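Local atomic coordinates of short-chain dehydrogenase/reductase SDR (PDB entry 5VA8), a protein that probably catalyses an NADP-dependent oxidation or reduction of a substrate not yet identified, as an NADP-binding short-chain dehydrogenase/reductase. Residues G30-L35 against V42-R47; A54-I59 against V67-C72; L122-L127 against S166-F171; I146-V151 against G159-A164. All coordinates share one frame; numbering follows the deposited sequence. Where two conformers were deposited one is given.

Contact 1 (G30-L35 against V42-R47); sequences GCAEAL and VTIVAR. With NAP (NADP nicotinamide-adenine-dinucleotide phosphate), chain E.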
# COMPACT_ATOMS: atom_id res chain seq x y z
N GLY A 30 26.16 11.68 3.72
CA GLY A 30 25.52 11.62 5.02
C GLY A 30 25.50 10.22 5.61
O GLY A 30 25.69 10.05 6.82
N CYS A 31 25.27 9.21 4.77
CA CYS A 31 25.32 7.83 5.24
C CYS A 31 26.73 7.43 5.65
O CYS A 31 26.93 6.80 6.70
CB CYS A 31 24.79 6.87 4.18
SG CYS A 31 23.04 7.07 3.81
N ALA A 32 27.73 7.79 4.83
CA ALA A 32 29.10 7.45 5.17
C ALA A 32 29.53 8.09 6.48
O ALA A 32 30.17 7.43 7.31
CB ALA A 32 30.04 7.89 4.04
N GLU A 33 29.20 9.37 6.68
CA GLU A 33 29.58 10.04 7.92
C GLU A 33 28.91 9.40 9.13
O GLU A 33 29.53 9.27 10.19
CB GLU A 33 29.24 11.53 7.84
CG GLU A 33 29.98 12.25 6.72
CD GLU A 33 30.15 13.74 6.94
OE1 GLU A 33 30.81 14.12 7.93
OE2 GLU A 33 29.62 14.53 6.12
N ALA A 34 27.64 9.03 8.99
CA ALA A 34 26.92 8.46 10.14
C ALA A 34 27.45 7.08 10.49
O ALA A 34 27.60 6.75 11.67
CB ALA A 34 25.43 8.41 9.84
N LEU A 35 27.77 6.26 9.47
CA LEU A 35 28.36 4.95 9.75
C LEU A 35 29.74 5.10 10.36
O LEU A 35 30.06 4.43 11.36
CB LEU A 35 28.42 4.12 8.46
CG LEU A 35 27.05 3.70 7.90
CD1 LEU A 35 27.19 3.15 6.48
CD2 LEU A 35 26.38 2.67 8.82
N VAL A 42 34.68 2.74 6.31
CA VAL A 42 33.85 3.04 5.15
C VAL A 42 34.72 3.15 3.90
O VAL A 42 35.80 3.75 3.92
CB VAL A 42 33.00 4.32 5.33
CG1 VAL A 42 31.94 4.09 6.42
CG2 VAL A 42 33.89 5.52 5.65
N THR A 43 34.24 2.55 2.82
CA THR A 43 34.78 2.76 1.48
C THR A 43 33.76 3.60 0.73
O THR A 43 32.62 3.17 0.55
CB THR A 43 35.00 1.42 0.79
OG1 THR A 43 36.01 0.68 1.49
CG2 THR A 43 35.44 1.63 -0.66
N ILE A 44 34.16 4.81 0.34
CA ILE A 44 33.25 5.73 -0.35
C ILE A 44 33.63 5.80 -1.82
O ILE A 44 34.82 5.78 -2.18
CB ILE A 44 33.22 7.14 0.29
CG1 ILE A 44 34.60 7.79 0.33
CG2 ILE A 44 32.64 7.08 1.70
CD1 ILE A 44 34.53 9.25 0.80
N VAL A 45 32.61 5.86 -2.67
CA VAL A 45 32.75 5.78 -4.12
C VAL A 45 32.15 7.04 -4.73
O VAL A 45 31.03 7.43 -4.39
CB VAL A 45 32.05 4.53 -4.68
CG1 VAL A 45 32.17 4.51 -6.19
CG2 VAL A 45 32.65 3.25 -4.08
N ALA A 46 32.89 7.67 -5.64
CA ALA A 46 32.36 8.76 -6.45
C ALA A 46 33.21 8.88 -7.70
O ALA A 46 34.32 8.36 -7.77
CB ALA A 46 32.33 10.09 -5.68
N ARG A 47 32.68 9.60 -8.70
CA ARG A 47 33.39 9.69 -9.97
C ARG A 47 34.52 10.71 -9.94
O ARG A 47 35.59 10.47 -10.51
CB ARG A 47 32.40 10.03 -11.09
CG ARG A 47 31.39 8.91 -11.35
CD ARG A 47 30.24 9.39 -12.22
NE ARG A 47 29.51 10.48 -11.59
CZ ARG A 47 28.41 11.03 -12.10
NH1 ARG A 47 27.90 10.57 -13.23
NH2 ARG A 47 27.81 12.04 -11.47
PA NAP E . 24.20 14.81 -4.72
O1A NAP E . 24.24 15.74 -3.57
O2A NAP E . 24.41 15.43 -6.09
O5B NAP E . 25.32 13.69 -4.44
C5B NAP E . 25.51 12.65 -5.41
C4B NAP E . 26.79 11.94 -5.05
O4B NAP E . 26.87 10.73 -5.82
C3B NAP E . 28.07 12.72 -5.37
O3B NAP E . 29.08 12.34 -4.45
C2B NAP E . 28.39 12.22 -6.77
O2B NAP E . 29.78 12.50 -7.07
C1B NAP E . 28.04 10.74 -6.61
N9A NAP E . 27.73 10.05 -7.86
C8A NAP E . 26.72 10.35 -8.73
N7A NAP E . 26.59 9.50 -9.72
C5A NAP E . 27.60 8.57 -9.49
C6A NAP E . 28.01 7.42 -10.19
N6A NAP E . 27.42 6.98 -11.31
N1A NAP E . 29.06 6.72 -9.70
C2A NAP E . 29.64 7.15 -8.57
N3A NAP E . 29.34 8.22 -7.82
C4A NAP E . 28.31 8.90 -8.34
O3 NAP E . 22.82 14.02 -4.77
PN NAP E . 21.81 13.52 -3.64
O1N NAP E . 22.57 13.01 -2.48
O2N NAP E . 20.80 14.58 -3.42
O5D NAP E . 21.11 12.31 -4.42
C5D NAP E . 21.52 10.94 -4.22
C4D NAP E . 20.48 10.08 -4.88
O4D NAP E . 19.22 10.27 -4.18
C3D NAP E . 20.19 10.40 -6.35
O3D NAP E . 19.87 9.20 -7.07
C2D NAP E . 18.96 11.29 -6.26
O2D NAP E . 18.16 11.32 -7.44
C1D NAP E . 18.23 10.59 -5.12
N1N NAP E . 17.22 11.44 -4.44
C2N NAP E . 17.54 12.68 -4.02
C3N NAP E . 16.60 13.43 -3.34
C7N NAP E . 16.84 14.81 -2.81
O7N NAP E . 15.86 15.56 -2.62
N7N NAP E . 18.10 15.23 -2.69
C4N NAP E . 15.38 12.85 -3.04
C5N NAP E . 15.08 11.58 -3.50
C6N NAP E . 16.01 10.89 -4.22
P2B NAP E . 30.33 12.50 -8.59
O1X NAP E . 30.31 11.08 -9.04
O2X NAP E . 29.41 13.39 -9.42
O3X NAP E . 31.75 13.09 -8.46
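Ala32 and Ile44 meet methyl to methyl, with Ala32 CB 3.6 Å from Ile44 CG2. Ile44 turns CG1 in between its backbone N and carbonyl carbon (chi1 57°), which leaves CG2 as the branch offered to the helix. One turn further on, Leu35 CB rests 4.1 Å from Val42 CG1, and the same methyl approaches Ala32 O at 3.9 Å. The interface is apolar, without a hydrogen bond between the segments, and helix and strand run nearly antiparallel (169°).

Beyond the last touching residue the strand delivers Arg47 to the cofactor. Its backbone N and its NE both donate to NAP O1X, the NE bond measuring 2.7 Å, while NH2 reaches NAP O2X at 2.9 Å. The 2'-phosphate phosphorus lies at the guanidinium edge, in plane, and adenine N7A lies above one guanidinium face, offset toward its rim, so Arg47 reads phosphate and base together, consistent with a preference for NADP.

Helix 26-37 is the connection of the beta-alpha-beta unit between strands 17-20 and 41-46. Leu35 also packs on Ala18 and Val20 of the first strand, Ala32 on Ile59 of helix 49-63, and Cys31 on Phe236 and Cys240 of helix 233-243.

Contact 2 (A54-I59 against V67-C72); sequences ATAAAI and VQAVAC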
# COMPACT_ATOMS: atom_id res chain seq x y z
N ALA A 54 38.56 14.90 -0.76
CA ALA A 54 38.33 15.85 0.33
C ALA A 54 37.37 15.27 1.36
O ALA A 54 37.61 15.34 2.57
CB ALA A 54 37.82 17.17 -0.23
N THR A 55 36.26 14.69 0.89
CA THR A 55 35.33 14.06 1.81
C THR A 55 35.98 12.90 2.55
O THR A 55 35.74 12.70 3.75
CB THR A 55 34.08 13.60 1.05
OG1 THR A 55 33.39 14.77 0.58
CG2 THR A 55 33.15 12.79 1.95
N ALA A 56 36.82 12.11 1.85
CA ALA A 56 37.51 11.03 2.54
C ALA A 56 38.39 11.57 3.66
O ALA A 56 38.38 11.03 4.78
CB ALA A 56 38.33 10.21 1.55
N ALA A 57 39.13 12.65 3.40
CA ALA A 57 39.98 13.24 4.43
C ALA A 57 39.14 13.75 5.59
O ALA A 57 39.53 13.60 6.76
CB ALA A 57 40.83 14.36 3.84
N ALA A 58 37.99 14.36 5.30
CA ALA A 58 37.13 14.86 6.37
C ALA A 58 36.64 13.74 7.27
O ALA A 58 36.65 13.87 8.50
CB ALA A 58 35.95 15.62 5.77
N ILE A 59 36.20 12.62 6.68
CA ILE A 59 35.68 11.53 7.50
C ILE A 59 36.79 10.90 8.34
O ILE A 59 36.58 10.56 9.51
CB ILE A 59 34.97 10.49 6.60
CG1 ILE A 59 33.75 11.12 5.94
CG2 ILE A 59 34.56 9.26 7.40
CD1 ILE A 59 33.07 10.21 4.91
N VAL A 67 39.20 4.86 6.10
CA VAL A 67 38.41 5.36 4.98
C VAL A 67 39.15 5.06 3.69
O VAL A 67 40.31 5.47 3.51
CB VAL A 67 38.13 6.86 5.10
CG1 VAL A 67 37.29 7.33 3.91
CG2 VAL A 67 37.43 7.17 6.41
N GLN A 68 38.49 4.34 2.79
CA GLN A 68 38.99 4.12 1.45
C GLN A 68 38.16 4.92 0.46
O GLN A 68 36.94 5.05 0.62
CB GLN A 68 38.94 2.64 1.08
CG GLN A 68 39.80 1.81 1.99
CD GLN A 68 39.86 0.36 1.58
OE1 GLN A 68 40.92 -0.26 1.61
NE2 GLN A 68 38.71 -0.20 1.19
N ALA A 69 38.83 5.49 -0.53
CA ALA A 69 38.16 6.27 -1.57
C ALA A 69 38.40 5.57 -2.90
O ALA A 69 39.54 5.27 -3.24
CB ALA A 69 38.69 7.70 -1.61
N VAL A 70 37.32 5.31 -3.63
CA VAL A 70 37.41 4.70 -4.96
C VAL A 70 36.80 5.68 -5.95
O VAL A 70 35.61 6.00 -5.85
CB VAL A 70 36.68 3.35 -5.03
CG1 VAL A 70 36.78 2.77 -6.43
CG2 VAL A 70 37.25 2.39 -4.01
N ALA A 71 37.61 6.13 -6.92
CA ALA A 71 37.13 7.02 -7.97
C ALA A 71 36.63 6.17 -9.14
O ALA A 71 37.42 5.63 -9.91
CB ALA A 71 38.24 7.97 -8.42
N CYS A 72 35.31 6.07 -9.28
CA CYS A 72 34.76 5.28 -10.38
C CYS A 72 33.29 5.61 -10.55
O CYS A 72 32.65 6.18 -9.66
CB CYS A 72 34.93 3.78 -10.14
SG CYS A 72 33.80 3.16 -8.86
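Ile59 and Val67 cross at about a right angle, and their CG2 methyls make the closest approach of the contact, 3.7 Å from Ile59 CG2 to Val67 CG2. Each CG2 is brought there by a different torsion: in Ile59 it stands anti to the backbone N, whereas in Val67 it stands anti to the carbonyl carbon.

Val67 splits its two branches between two helix residues. While CG2 turns to Ile59, CG1 lies opposite the backbone N (chi1 -179°) and meets Ala56, with Ala56 CB 3.9 Å from Val67 CG1. Ala56 CB in turn bridges to the next strand residue that faces the helix, 4.1 Å from Ala69 CB. Four side chains, Ala56 and Ile59 of the helix with Val67 and Ala69 of the strand, form the meeting surface, which is purely apolar. The alanines at 56 and 69 offer single methyls, and the axes approach to 8.4 Å.

Around this patch, Ile59 also packs on Ala36 of helix 26-37, and Ala56 on Ile44 of strand 41-46, so the helix bridges two neighbouring units. Val67 O accepts a hydrogen bond from Arg60 NH2, which ties the start of the strand to the same helix. Cys72, just past the strand end, touches the bound NADP.

Segment 54-59 runs antiparallel to strand 67-71 (174°), as expected where the helix of the second beta-alpha-beta crossover, from strand 41-46, returns to the outermost strand at this side of the Rossmann sheet.

Contact 3 (L122-L127 against S166-F171); sequences LTPIEL and SGLTGF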
# COMPACT_ATOMS: atom_id res chain seq x y z
N LEU A 122 19.63 -1.85 -11.93
CA LEU A 122 20.50 -3.00 -12.13
C LEU A 122 21.81 -2.86 -11.37
O LEU A 122 22.37 -3.87 -10.92
CB LEU A 122 20.74 -3.24 -13.62
CG LEU A 122 19.47 -3.44 -14.45
CD1 LEU A 122 19.83 -3.78 -15.90
CD2 LEU A 122 18.58 -4.52 -13.84
N THR A 123 22.33 -1.63 -11.21
CA THR A 123 23.55 -1.44 -10.42
C THR A 123 23.38 -1.89 -8.98
O THR A 123 24.18 -2.71 -8.51
CB THR A 123 24.02 0.02 -10.55
OG1 THR A 123 24.64 0.20 -11.84
CG2 THR A 123 25.03 0.40 -9.47
N PRO A 124 22.35 -1.45 -8.23
CA PRO A 124 22.17 -1.99 -6.88
C PRO A 124 22.00 -3.50 -6.85
O PRO A 124 22.52 -4.16 -5.94
CB PRO A 124 20.89 -1.30 -6.37
CG PRO A 124 20.73 -0.11 -7.21
CD PRO A 124 21.42 -0.35 -8.53
N ILE A 125 21.28 -4.06 -7.82
CA ILE A 125 21.07 -5.51 -7.87
C ILE A 125 22.39 -6.25 -8.05
O ILE A 125 22.66 -7.26 -7.38
CB ILE A 125 20.06 -5.86 -8.99
CG1 ILE A 125 18.67 -5.38 -8.59
CG2 ILE A 125 20.04 -7.38 -9.27
CD1 ILE A 125 17.62 -5.52 -9.70
N GLU A 126 23.24 -5.76 -8.95
CA GLU A 126 24.50 -6.44 -9.18
C GLU A 126 25.44 -6.31 -7.98
O GLU A 126 26.22 -7.23 -7.71
CB GLU A 126 25.15 -5.90 -10.45
CG GLU A 126 24.43 -6.38 -11.71
CD GLU A 126 24.53 -7.88 -11.93
OE1 GLU A 126 25.46 -8.31 -12.65
OE2 GLU A 126 23.70 -8.63 -11.37
N LEU A 127 25.39 -5.19 -7.24
CA LEU A 127 26.23 -5.09 -6.06
C LEU A 127 25.73 -6.01 -4.95
O LEU A 127 26.55 -6.57 -4.20
CB LEU A 127 26.31 -3.64 -5.56
CG LEU A 127 27.25 -2.78 -6.42
CD1 LEU A 127 27.07 -1.28 -6.14
CD2 LEU A 127 28.70 -3.20 -6.19
N SER A 166 11.06 1.94 -8.90
CA SER A 166 10.00 1.00 -8.57
C SER A 166 10.38 -0.42 -8.98
O SER A 166 10.01 -1.39 -8.30
CB SER A 166 8.70 1.43 -9.24
OG SER A 166 8.22 2.65 -8.68
N GLY A 167 11.09 -0.54 -10.11
CA GLY A 167 11.60 -1.84 -10.51
C GLY A 167 12.54 -2.43 -9.48
O GLY A 167 12.44 -3.60 -9.12
N LEU A 168 13.50 -1.62 -9.02
CA LEU A 168 14.39 -2.10 -7.96
C LEU A 168 13.58 -2.57 -6.77
O LEU A 168 13.82 -3.65 -6.22
CB LEU A 168 15.35 -0.99 -7.54
CG LEU A 168 16.24 -1.36 -6.35
CD1 LEU A 168 17.13 -2.55 -6.73
CD2 LEU A 168 17.10 -0.17 -5.92
N THR A 169 12.63 -1.74 -6.34
CA THR A 169 11.89 -2.00 -5.10
C THR A 169 11.12 -3.31 -5.18
O THR A 169 11.08 -4.08 -4.20
CB THR A 169 10.95 -0.83 -4.82
OG1 THR A 169 11.73 0.37 -4.73
CG2 THR A 169 10.22 -1.05 -3.49
N GLY A 170 10.49 -3.58 -6.33
CA GLY A 170 9.77 -4.83 -6.49
C GLY A 170 10.67 -6.04 -6.42
O GLY A 170 10.29 -7.09 -5.87
N PHE A 171 11.88 -5.93 -6.98
CA PHE A 171 12.83 -7.03 -6.87
C PHE A 171 13.35 -7.18 -5.45
O PHE A 171 13.47 -8.31 -4.94
CB PHE A 171 14.01 -6.82 -7.84
CG PHE A 171 15.16 -7.76 -7.56
CD1 PHE A 171 15.08 -9.09 -7.92
CD2 PHE A 171 16.29 -7.31 -6.90
CE1 PHE A 171 16.12 -9.98 -7.64
CE2 PHE A 171 17.34 -8.17 -6.61
CZ PHE A 171 17.26 -9.50 -6.99
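Pro124 and Ile125 of helix 110-138 pack against Leu168 and Phe171 of helix 159-179, two adjacent helices of the Rossmann fold that follow the fourth and fifth strands of the chain. The short segments run at 30° to each other, with axes 10.0 Å apart.

Ile125 has the largest share of the contact. Its CG1 lies 3.5 Å from Phe171 CD2, its CD1 3.6 Å from the same ring atom, and its CG2 3.9 Å from Phe171 CE2, so the side chain runs along the CD2-CE2 side of the ring at a slant. Phe171 CG is anti to the backbone N (chi1 168°), which swings the ring across to the neighbouring helix.

In classical members of the family this pair of helices forms the main dimer interface as a four-helix bundle, and here too the second subunit abuts: Trp113 of that subunit stacks edge-to-face on Phe171 and packs on Ile125.

On the inner flank Leu168 divides its two methyls between Ile125 and Pro124. Its CD1 meets Ile125 CG1 at 3.7 Å, and its CD2 lies 3.9 Å from Pro124 CG. Pro124 stands at a kink, where its nitrogen, having no hydrogen, makes no bond to the preceding turn.

Contact 4 (I146-V151 against G159-A164); sequences ITSSSV and GLSNGA. With TCE (3,3',3''-phosphanetriyltripropanoic acid), chain F; NAP (NADP nicotinamide-adenine-dinucleotide phosphate), chain E.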
# COMPACT_ATOMS: atom_id res chain seq x y z
N ILE A 146 19.24 3.49 -1.34
CA ILE A 146 18.67 4.84 -1.40
C ILE A 146 17.83 4.92 -2.66
O ILE A 146 18.36 4.78 -3.78
CB ILE A 146 19.77 5.91 -1.42
CG1 ILE A 146 20.59 5.86 -0.12
CG2 ILE A 146 19.16 7.30 -1.66
CD1 ILE A 146 21.76 6.85 -0.13
N THR A 147 16.52 5.13 -2.50
CA THR A 147 15.63 5.18 -3.65
C THR A 147 15.00 6.56 -3.72
O THR A 147 15.74 7.54 -3.91
CB THR A 147 14.59 4.05 -3.63
OG1 THR A 147 13.75 4.13 -2.46
CG2 THR A 147 15.30 2.68 -3.64
N SER A 148 13.69 6.67 -3.53
CA SER A 148 13.00 7.94 -3.74
C SER A 148 11.55 7.79 -3.30
O SER A 148 10.98 6.71 -3.38
CB SER A 148 13.03 8.36 -5.21
OG SER A 148 12.33 9.59 -5.39
N SER A 149 10.96 8.92 -2.90
CA SER A 149 9.51 8.97 -2.72
C SER A 149 8.77 8.62 -4.01
O SER A 149 7.58 8.30 -3.95
CB SER A 149 9.08 10.36 -2.25
OG SER A 149 9.20 11.29 -3.32
N SER A 150 9.45 8.68 -5.17
CA SER A 150 8.83 8.38 -6.46
C SER A 150 8.24 6.97 -6.52
O SER A 150 7.38 6.72 -7.37
CB SER A 150 9.85 8.55 -7.59
OG SER A 150 10.81 7.49 -7.53
N VAL A 151 8.69 6.04 -5.67
CA VAL A 151 8.11 4.70 -5.68
C VAL A 151 6.79 4.64 -4.92
O VAL A 151 6.02 3.69 -5.12
CB VAL A 151 9.09 3.66 -5.12
CG1 VAL A 151 10.45 3.76 -5.81
CG2 VAL A 151 9.24 3.79 -3.64
N GLY A 159 9.53 10.57 -14.56
CA GLY A 159 9.06 9.25 -14.98
C GLY A 159 10.15 8.19 -15.00
O GLY A 159 9.89 7.02 -14.71
N LEU A 160 11.39 8.58 -15.37
CA LEU A 160 12.47 7.59 -15.41
C LEU A 160 12.78 7.04 -14.03
O LEU A 160 13.16 5.87 -13.89
CB LEU A 160 13.72 8.21 -16.04
CG LEU A 160 13.61 8.60 -17.52
CD1 LEU A 160 14.81 9.43 -17.93
CD2 LEU A 160 13.51 7.35 -18.40
N SER A 161 12.63 7.88 -12.99
CA SER A 161 12.79 7.43 -11.62
C SER A 161 11.57 6.63 -11.16
O SER A 161 11.71 5.56 -10.55
CB SER A 161 13.00 8.63 -10.69
OG SER A 161 13.01 8.23 -9.32
N ASN A 162 10.38 7.16 -11.45
CA ASN A 162 9.13 6.47 -11.13
C ASN A 162 9.20 5.03 -11.59
O ASN A 162 8.80 4.11 -10.86
CB ASN A 162 7.95 7.16 -11.83
CG ASN A 162 7.76 8.61 -11.39
OD1 ASN A 162 8.26 9.04 -10.35
ND2 ASN A 162 7.02 9.37 -12.20
N GLY A 163 9.72 4.81 -12.79
CA GLY A 163 9.89 3.47 -13.30
C GLY A 163 11.08 2.71 -12.72
O GLY A 163 10.90 1.65 -12.11
N ALA A 164 12.30 3.23 -12.90
CA ALA A 164 13.48 2.42 -12.56
C ALA A 164 13.52 2.09 -11.08
O ALA A 164 13.84 0.95 -10.70
CB ALA A 164 14.75 3.15 -12.98
O16 TCE F . 15.22 10.44 -8.94
C14 TCE F . 14.47 10.87 -8.02
O15 TCE F . 13.39 10.30 -7.76
C5 TCE F . 14.87 12.13 -7.25
C2 TCE F . 13.66 12.62 -6.47
P TCE F . 14.20 13.96 -5.30
C3 TCE F . 15.37 15.14 -6.11
C6 TCE F . 14.50 15.81 -7.16
C8 TCE F . 15.39 16.71 -7.98
O10 TCE F . 15.05 17.91 -8.13
O9 TCE F . 16.46 16.27 -8.48
C1 TCE F . 12.70 14.82 -4.65
C4 TCE F . 11.86 13.77 -3.92
C11 TCE F . 10.59 14.46 -3.46
O12 TCE F . 9.74 13.85 -2.76
O13 TCE F . 10.41 15.67 -3.78
PA NAP E . 24.20 14.81 -4.72
O1A NAP E . 24.24 15.74 -3.57
O2A NAP E . 24.41 15.43 -6.09
O5B NAP E . 25.32 13.69 -4.44
C5B NAP E . 25.51 12.65 -5.41
C4B NAP E . 26.79 11.94 -5.05
O4B NAP E . 26.87 10.73 -5.82
C3B NAP E . 28.07 12.72 -5.37
O3B NAP E . 29.08 12.34 -4.45
C2B NAP E . 28.39 12.22 -6.77
O2B NAP E . 29.78 12.50 -7.07
C1B NAP E . 28.04 10.74 -6.61
N9A NAP E . 27.73 10.05 -7.86
C8A NAP E . 26.72 10.35 -8.73
N7A NAP E . 26.59 9.50 -9.72
C5A NAP E . 27.60 8.57 -9.49
C6A NAP E . 28.01 7.42 -10.19
N6A NAP E . 27.42 6.98 -11.31
N1A NAP E . 29.06 6.72 -9.70
C2A NAP E . 29.64 7.15 -8.57
N3A NAP E . 29.34 8.22 -7.82
C4A NAP E . 28.31 8.90 -8.34
O3 NAP E . 22.82 14.02 -4.77
PN NAP E . 21.81 13.52 -3.64
O1N NAP E . 22.57 13.01 -2.48
O2N NAP E . 20.80 14.58 -3.42
O5D NAP E . 21.11 12.31 -4.42
C5D NAP E . 21.52 10.94 -4.22
C4D NAP E . 20.48 10.08 -4.88
O4D NAP E . 19.22 10.27 -4.18
C3D NAP E . 20.19 10.40 -6.35
O3D NAP E . 19.87 9.20 -7.07
C2D NAP E . 18.96 11.29 -6.26
O2D NAP E . 18.16 11.32 -7.44
C1D NAP E . 18.23 10.59 -5.12
N1N NAP E . 17.22 11.44 -4.44
C2N NAP E . 17.54 12.68 -4.02
C3N NAP E . 16.60 13.43 -3.34
C7N NAP E . 16.84 14.81 -2.81
O7N NAP E . 15.86 15.56 -2.62
N7N NAP E . 18.10 15.23 -2.69
C4N NAP E . 15.38 12.85 -3.04
C5N NAP E . 15.08 11.58 -3.50
C6N NAP E . 16.01 10.89 -4.22
P2B NAP E . 30.33 12.50 -8.59
O1X NAP E . 30.31 11.08 -9.04
O2X NAP E . 29.41 13.39 -9.42
O3X NAP E . 31.75 13.09 -8.46
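Ser150 and Ser161 are joined hydroxyl to hydroxyl: Ser150 OG donates to Ser161 OG at 2.9 Å, in the tightly packed part of the contact. Ser150 CB lies 3.2 Å from Asn162 OD1, an oxygen whose hydrogen-bond donor is Ile155 N, outside the two segments. Ser150 holds its hydroxyl between backbone N and carbonyl carbon (chi1 71°), which aims it at the helix. Ser161 takes a different rotamer, its OG anti to the backbone N (chi1 174°), and projects from the first helical turn toward the loop and the pocket.

The loose flank is the rest of the loop. The Val151 side chain makes no contact with segment 159-164 and turns to Arg165, Ser166 and Thr169 further along the same helix. Nearer the strand, Ile146 and Thr147 serve the cofactor instead, with Thr147 O 3.4 Å from NAP C6N of the nicotinamide ring.

Between these parts sits the bound phosphine. Ser148 OG and Ser161 OG both donate to its carboxylate oxygen O15, at 2.7 and 2.6 Å, and Ser149 OG bonds to O12 of another arm. An ST turn holds Ser148, Ser150 N donating to its OG.

Arg165 NE also bonds to Ser161 OG, giving that hydroxyl three partners. Ser148 lies where classical members carry their catalytic serine, whereas Ser161 and Arg165 seem to replace the usual tyrosine and lysine, so the mechanism cannot be read across directly. With Arg165 and Arg221 also bonded to the phosphine, the chemistry is consistent with a pocket able to hold a carboxylate close to the nicotinamide.

Contacts 1 and 2 are consecutive crossovers of one parallel sheet, with centres about 8 Å apart, and are joined where Ile44 N lies 2.8 Å from Gln68 O and Thr43 OG1 2.9 Å from Gln68 NE2. Contacts 3 and 4 share helix 159-179, with centres about 11 Å apart; Leu168 CD2 lies 4.1 Å from Thr147 CG2. The NADP spans the two halves: contact 1 holds its adenosine phosphate and contact 4 flanks its nicotinamide, although their centres lie about 22 Å apart. They touch at Cys31 SG and Ile146 CD1, 4.1 Å apart. Contact 3 lies further from the ligands, the Leu168 side chain being about 11 Å from the bound phosphine, and faces the second subunit.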